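Local atomic coordinates of EF0056 (Enterococcus faecalis, PDB entry 6ORI), a protein that is of unknown function but, as an enterococcal surface protein with immunoglobulin-like domains, is probably involved in biofilm formation. Residues A[197-211]-A[380-393]. Sequence-based numbering, arbitrary orientation.
Sequences FYNKLDVSENNSDQF and WLSDTNKKLIQNTY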
# COMPACT_ATOMS: atom_id res chain seq x y z
N PHE A 197 10.32 -0.35 -13.82
CA PHE A 197 10.74 0.95 -13.32
C PHE A 197 11.62 0.81 -12.08
O PHE A 197 12.64 1.50 -11.97
CB PHE A 197 9.56 1.90 -13.02
CG PHE A 197 10.00 3.24 -12.50
CD1 PHE A 197 10.51 4.21 -13.36
CD2 PHE A 197 9.96 3.52 -11.15
CE1 PHE A 197 10.94 5.43 -12.88
CE2 PHE A 197 10.38 4.74 -10.65
CZ PHE A 197 10.88 5.69 -11.52
N TYR A 198 11.24 -0.08 -11.16
CA TYR A 198 12.00 -0.24 -9.92
C TYR A 198 13.49 -0.46 -10.19
O TYR A 198 14.34 -0.06 -9.40
CB TYR A 198 11.45 -1.39 -9.07
CG TYR A 198 12.35 -1.72 -7.90
CD1 TYR A 198 12.26 -1.01 -6.71
CD2 TYR A 198 13.31 -2.73 -7.99
CE1 TYR A 198 13.09 -1.30 -5.64
CE2 TYR A 198 14.15 -3.02 -6.93
CZ TYR A 198 14.04 -2.30 -5.75
OH TYR A 198 14.86 -2.57 -4.69
N ASN A 199 13.81 -1.06 -11.33
CA ASN A 199 15.20 -1.36 -11.67
C ASN A 199 15.91 -0.16 -12.29
O ASN A 199 17.13 -0.20 -12.49
CB ASN A 199 15.26 -2.57 -12.60
CG ASN A 199 14.38 -3.71 -12.13
OD1 ASN A 199 14.45 -4.13 -10.97
ND2 ASN A 199 13.53 -4.21 -13.02
N LYS A 200 15.17 0.90 -12.59
CA LYS A 200 15.78 2.14 -13.04
C LYS A 200 16.45 2.86 -11.86
O LYS A 200 17.14 3.87 -12.06
CB LYS A 200 14.75 3.07 -13.67
CG LYS A 200 14.28 2.65 -15.06
CD LYS A 200 14.35 3.82 -16.04
CE LYS A 200 13.37 4.93 -15.67
NZ LYS A 200 13.76 6.25 -16.25
N LEU A 201 16.26 2.33 -10.65
CA LEU A 201 16.78 2.98 -9.45
C LEU A 201 17.95 2.21 -8.86
O LEU A 201 17.87 1.02 -8.62
CB LEU A 201 15.70 3.13 -8.40
CG LEU A 201 14.46 3.90 -8.83
CD1 LEU A 201 13.45 3.87 -7.71
CD2 LEU A 201 14.81 5.32 -9.21
N ASP A 202 19.03 2.94 -8.60
CA ASP A 202 20.18 2.38 -7.91
C ASP A 202 19.95 2.46 -6.41
O ASP A 202 19.45 3.47 -5.92
CB ASP A 202 21.42 3.19 -8.30
CG ASP A 202 22.71 2.47 -7.94
OD1 ASP A 202 22.72 1.24 -7.76
OD2 ASP A 202 23.75 3.16 -7.86
N VAL A 203 20.31 1.42 -5.67
CA VAL A 203 20.04 1.36 -4.24
C VAL A 203 21.13 2.04 -3.42
O VAL A 203 22.32 1.79 -3.60
CB VAL A 203 19.84 -0.10 -3.73
CG1 VAL A 203 19.63 -0.16 -2.20
CG2 VAL A 203 18.66 -0.70 -4.47
N SER A 204 20.71 2.91 -2.52
CA SER A 204 21.61 3.62 -1.64
C SER A 204 22.23 2.71 -0.58
O SER A 204 21.57 1.80 -0.08
CB SER A 204 20.82 4.74 -0.93
OG SER A 204 21.66 5.48 -0.07
N GLU A 205 23.46 3.02 -0.19
CA GLU A 205 24.09 2.38 0.97
C GLU A 205 23.78 3.10 2.30
O GLU A 205 24.19 2.70 3.37
CB GLU A 205 25.61 2.31 0.75
CG GLU A 205 25.95 1.44 -0.43
CD GLU A 205 27.42 1.41 -0.73
OE1 GLU A 205 27.81 1.54 -1.92
OE2 GLU A 205 28.21 1.22 0.22
N ASN A 206 23.03 4.19 2.22
CA ASN A 206 22.64 4.93 3.41
C ASN A 206 21.41 4.35 4.09
O ASN A 206 20.37 4.18 3.46
CB ASN A 206 22.39 6.38 3.02
CG ASN A 206 23.63 7.05 2.52
OD1 ASN A 206 24.67 6.97 3.15
ND2 ASN A 206 23.52 7.69 1.38
N ASN A 207 21.54 4.02 5.37
CA ASN A 207 20.41 3.60 6.19
C ASN A 207 19.66 2.46 5.54
O ASN A 207 18.41 2.44 5.53
CB ASN A 207 19.49 4.79 6.41
CG ASN A 207 20.26 6.01 6.94
OD1 ASN A 207 20.52 6.95 6.19
ND2 ASN A 207 20.67 5.96 8.19
N SER A 208 20.39 1.48 5.03
CA SER A 208 19.79 0.43 4.22
C SER A 208 19.05 -0.65 5.02
O SER A 208 18.41 -1.51 4.40
CB SER A 208 20.87 -0.25 3.41
OG SER A 208 21.83 -0.78 4.30
N ASP A 209 19.11 -0.59 6.35
CA ASP A 209 18.43 -1.54 7.23
C ASP A 209 17.38 -0.85 8.10
O ASP A 209 16.96 -1.42 9.12
CB ASP A 209 19.45 -2.25 8.13
CG ASP A 209 20.26 -1.29 8.99
OD1 ASP A 209 20.15 -0.05 8.81
OD2 ASP A 209 21.01 -1.80 9.86
N GLN A 210 16.91 0.33 7.70
CA GLN A 210 15.97 1.08 8.53
C GLN A 210 14.51 0.92 8.14
O GLN A 210 13.61 1.11 8.98
CB GLN A 210 16.36 2.56 8.55
CG GLN A 210 17.70 2.80 9.22
CD GLN A 210 17.70 2.29 10.63
OE1 GLN A 210 16.86 2.68 11.44
NE2 GLN A 210 18.59 1.35 10.92
N PHE A 211 14.26 0.56 6.89
CA PHE A 211 12.89 0.35 6.41
C PHE A 211 12.68 -1.08 5.98
O PHE A 211 13.59 -1.71 5.43
CB PHE A 211 12.58 1.33 5.29
CG PHE A 211 12.54 2.73 5.77
CD1 PHE A 211 11.42 3.21 6.40
CD2 PHE A 211 13.63 3.57 5.63
CE1 PHE A 211 11.37 4.50 6.88
CE2 PHE A 211 13.58 4.84 6.12
CZ PHE A 211 12.45 5.30 6.75
N TRP A 380 8.94 6.87 -3.56
CA TRP A 380 10.10 6.33 -2.88
C TRP A 380 10.87 7.46 -2.23
O TRP A 380 10.69 8.63 -2.60
CB TRP A 380 11.01 5.53 -3.83
CG TRP A 380 11.68 6.32 -4.94
CD1 TRP A 380 12.97 6.78 -4.98
CD2 TRP A 380 11.08 6.73 -6.18
NE1 TRP A 380 13.20 7.46 -6.16
CE2 TRP A 380 12.06 7.44 -6.91
CE3 TRP A 380 9.80 6.59 -6.74
CZ2 TRP A 380 11.80 7.99 -8.16
CZ3 TRP A 380 9.55 7.14 -7.97
CH2 TRP A 380 10.54 7.84 -8.66
N LEU A 381 11.73 7.13 -1.27
CA LEU A 381 12.70 8.10 -0.77
C LEU A 381 14.03 7.83 -1.41
O LEU A 381 14.38 6.67 -1.67
CB LEU A 381 12.82 7.99 0.76
CG LEU A 381 11.53 8.18 1.56
CD1 LEU A 381 11.84 8.21 3.04
CD2 LEU A 381 10.76 9.42 1.18
N SER A 382 14.79 8.90 -1.65
CA SER A 382 16.14 8.76 -2.18
C SER A 382 17.07 9.63 -1.38
O SER A 382 16.64 10.57 -0.69
CB SER A 382 16.21 9.13 -3.66
OG SER A 382 15.82 10.47 -3.84
N ASP A 383 18.35 9.29 -1.42
CA ASP A 383 19.36 10.18 -0.85
C ASP A 383 19.64 11.34 -1.81
O ASP A 383 19.02 11.48 -2.87
CB ASP A 383 20.62 9.38 -0.44
CG ASP A 383 21.39 8.79 -1.60
OD1 ASP A 383 21.25 9.23 -2.75
OD2 ASP A 383 22.16 7.83 -1.33
N THR A 384 20.60 12.17 -1.43
CA THR A 384 20.89 13.35 -2.21
C THR A 384 21.42 13.03 -3.59
O THR A 384 21.32 13.85 -4.50
CB THR A 384 21.84 14.21 -1.39
OG1 THR A 384 21.94 15.50 -1.99
CG2 THR A 384 23.21 13.56 -1.21
N ASN A 385 21.96 11.83 -3.76
CA ASN A 385 22.45 11.36 -5.05
C ASN A 385 21.42 10.51 -5.81
O ASN A 385 21.77 9.77 -6.72
CB ASN A 385 23.75 10.56 -4.87
CG ASN A 385 24.97 11.44 -4.89
OD1 ASN A 385 24.91 12.62 -5.20
ND2 ASN A 385 26.09 10.85 -4.57
N LYS A 386 20.15 10.65 -5.44
CA LYS A 386 19.03 10.01 -6.17
C LYS A 386 18.98 8.48 -6.01
O LYS A 386 18.20 7.82 -6.69
CB LYS A 386 19.05 10.40 -7.66
CG LYS A 386 19.01 11.90 -7.87
CD LYS A 386 18.99 12.32 -9.33
CE LYS A 386 20.36 12.23 -9.97
NZ LYS A 386 20.30 12.71 -11.39
N LYS A 387 19.77 7.94 -5.10
CA LYS A 387 19.80 6.51 -4.85
C LYS A 387 18.67 6.15 -3.87
O LYS A 387 18.42 6.84 -2.88
CB LYS A 387 21.17 6.09 -4.36
CG LYS A 387 22.26 6.53 -5.36
CD LYS A 387 23.49 5.69 -5.35
CE LYS A 387 24.45 6.13 -6.48
NZ LYS A 387 23.84 6.02 -7.85
N LEU A 388 17.97 5.07 -4.20
CA LEU A 388 16.82 4.60 -3.44
C LEU A 388 17.17 4.20 -2.03
O LEU A 388 18.03 3.33 -1.82
CB LEU A 388 16.23 3.41 -4.19
CG LEU A 388 15.08 2.67 -3.50
CD1 LEU A 388 13.86 3.52 -3.28
CD2 LEU A 388 14.71 1.40 -4.28
N ILE A 389 16.50 4.77 -1.04
CA ILE A 389 16.64 4.26 0.31
C ILE A 389 15.96 2.90 0.35
O ILE A 389 14.80 2.76 0.01
CB ILE A 389 16.03 5.21 1.35
CG1 ILE A 389 16.65 6.60 1.24
CG2 ILE A 389 16.19 4.64 2.77
CD1 ILE A 389 18.18 6.64 1.33
N GLN A 390 16.72 1.87 0.70
CA GLN A 390 16.22 0.51 0.54
C GLN A 390 14.90 0.25 1.26
O GLN A 390 14.70 0.67 2.39
CB GLN A 390 17.29 -0.47 1.02
CG GLN A 390 17.02 -1.92 0.67
CD GLN A 390 18.26 -2.80 0.73
OE1 GLN A 390 18.67 -3.36 -0.30
NE2 GLN A 390 18.86 -2.92 1.89
N ASN A 391 13.99 -0.40 0.53
CA ASN A 391 12.69 -0.82 1.03
C ASN A 391 11.74 0.37 1.23
O ASN A 391 10.78 0.25 1.99
CB ASN A 391 12.79 -1.70 2.28
CG ASN A 391 13.27 -3.09 1.95
OD1 ASN A 391 12.92 -3.63 0.92
ND2 ASN A 391 14.07 -3.67 2.82
N THR A 392 11.98 1.50 0.58
CA THR A 392 11.05 2.63 0.63
C THR A 392 10.26 2.81 -0.65
O THR A 392 9.41 3.67 -0.70
CB THR A 392 11.73 3.97 0.97
OG1 THR A 392 12.55 4.45 -0.11
CG2 THR A 392 12.52 3.87 2.26
N TYR A 393 10.53 2.00 -1.66
CA TYR A 393 9.80 2.11 -2.91
C TYR A 393 8.45 1.40 -2.79
O TYR A 393 8.38 0.23 -2.37
CB TYR A 393 10.60 1.52 -4.09
CG TYR A 393 9.84 1.44 -5.38
CD1 TYR A 393 9.85 2.48 -6.28
CD2 TYR A 393 9.08 0.31 -5.68
CE1 TYR A 393 9.14 2.38 -7.50
CE2 TYR A 393 8.38 0.21 -6.85
CZ TYR A 393 8.40 1.24 -7.75
OH TYR A 393 7.68 1.12 -8.93
O HOH W 1 14.74 -1.63 -2.12
O HOH W 2 8.51 -1.00 -10.83
O HOH W 3 19.02 6.04 -8.78
O HOH W 4 19.40 2.32 1.53
O HOH W 5 16.16 0.99 4.71
O HOH W 6 15.86 -2.37 4.37
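L201 reaches across to W380 and sets its CD1 3.8 Å from the centroid of the indole five-membered ring, a CH-pi contact almost on the ring normal. Beside it, Y198 turns an edge to one face of Y393 (planes at 66°). Followed outward, Y198 brings CB near Y393 CE2, CD1 within 3.6 Å of Y393 CD2, CE1 within 3.4 Å of L388 CD2, and OH to a water also bound by N391 N; CG anti to the backbone N (chi1 171°) carries the ring across to Y393 and L388. A single beta bridge pairs V203 with L388: L388 N donates to D202 O and S204 N to L388 O (both 2.8 Å). K387, bent at its last torsion, forms a salt bridge, NZ 2.9 Å from D202 OD2 on its anti lone pair. S204 OG, the acceptor of an ST turn closed by N206 N, donates to D383 OD2 (2.7 Å) from above the carboxylate plane. Q390 NE2 holds S208 O in its amide plane. Polar bonds thus fasten the linker between the aromatic cluster and F211, packed on T392 CG2; D383, whose OD2 accepts from S204 OG and weakly from N206 ND2 while OD1 accepts from K387 N, is probably favoured as a carboxylate.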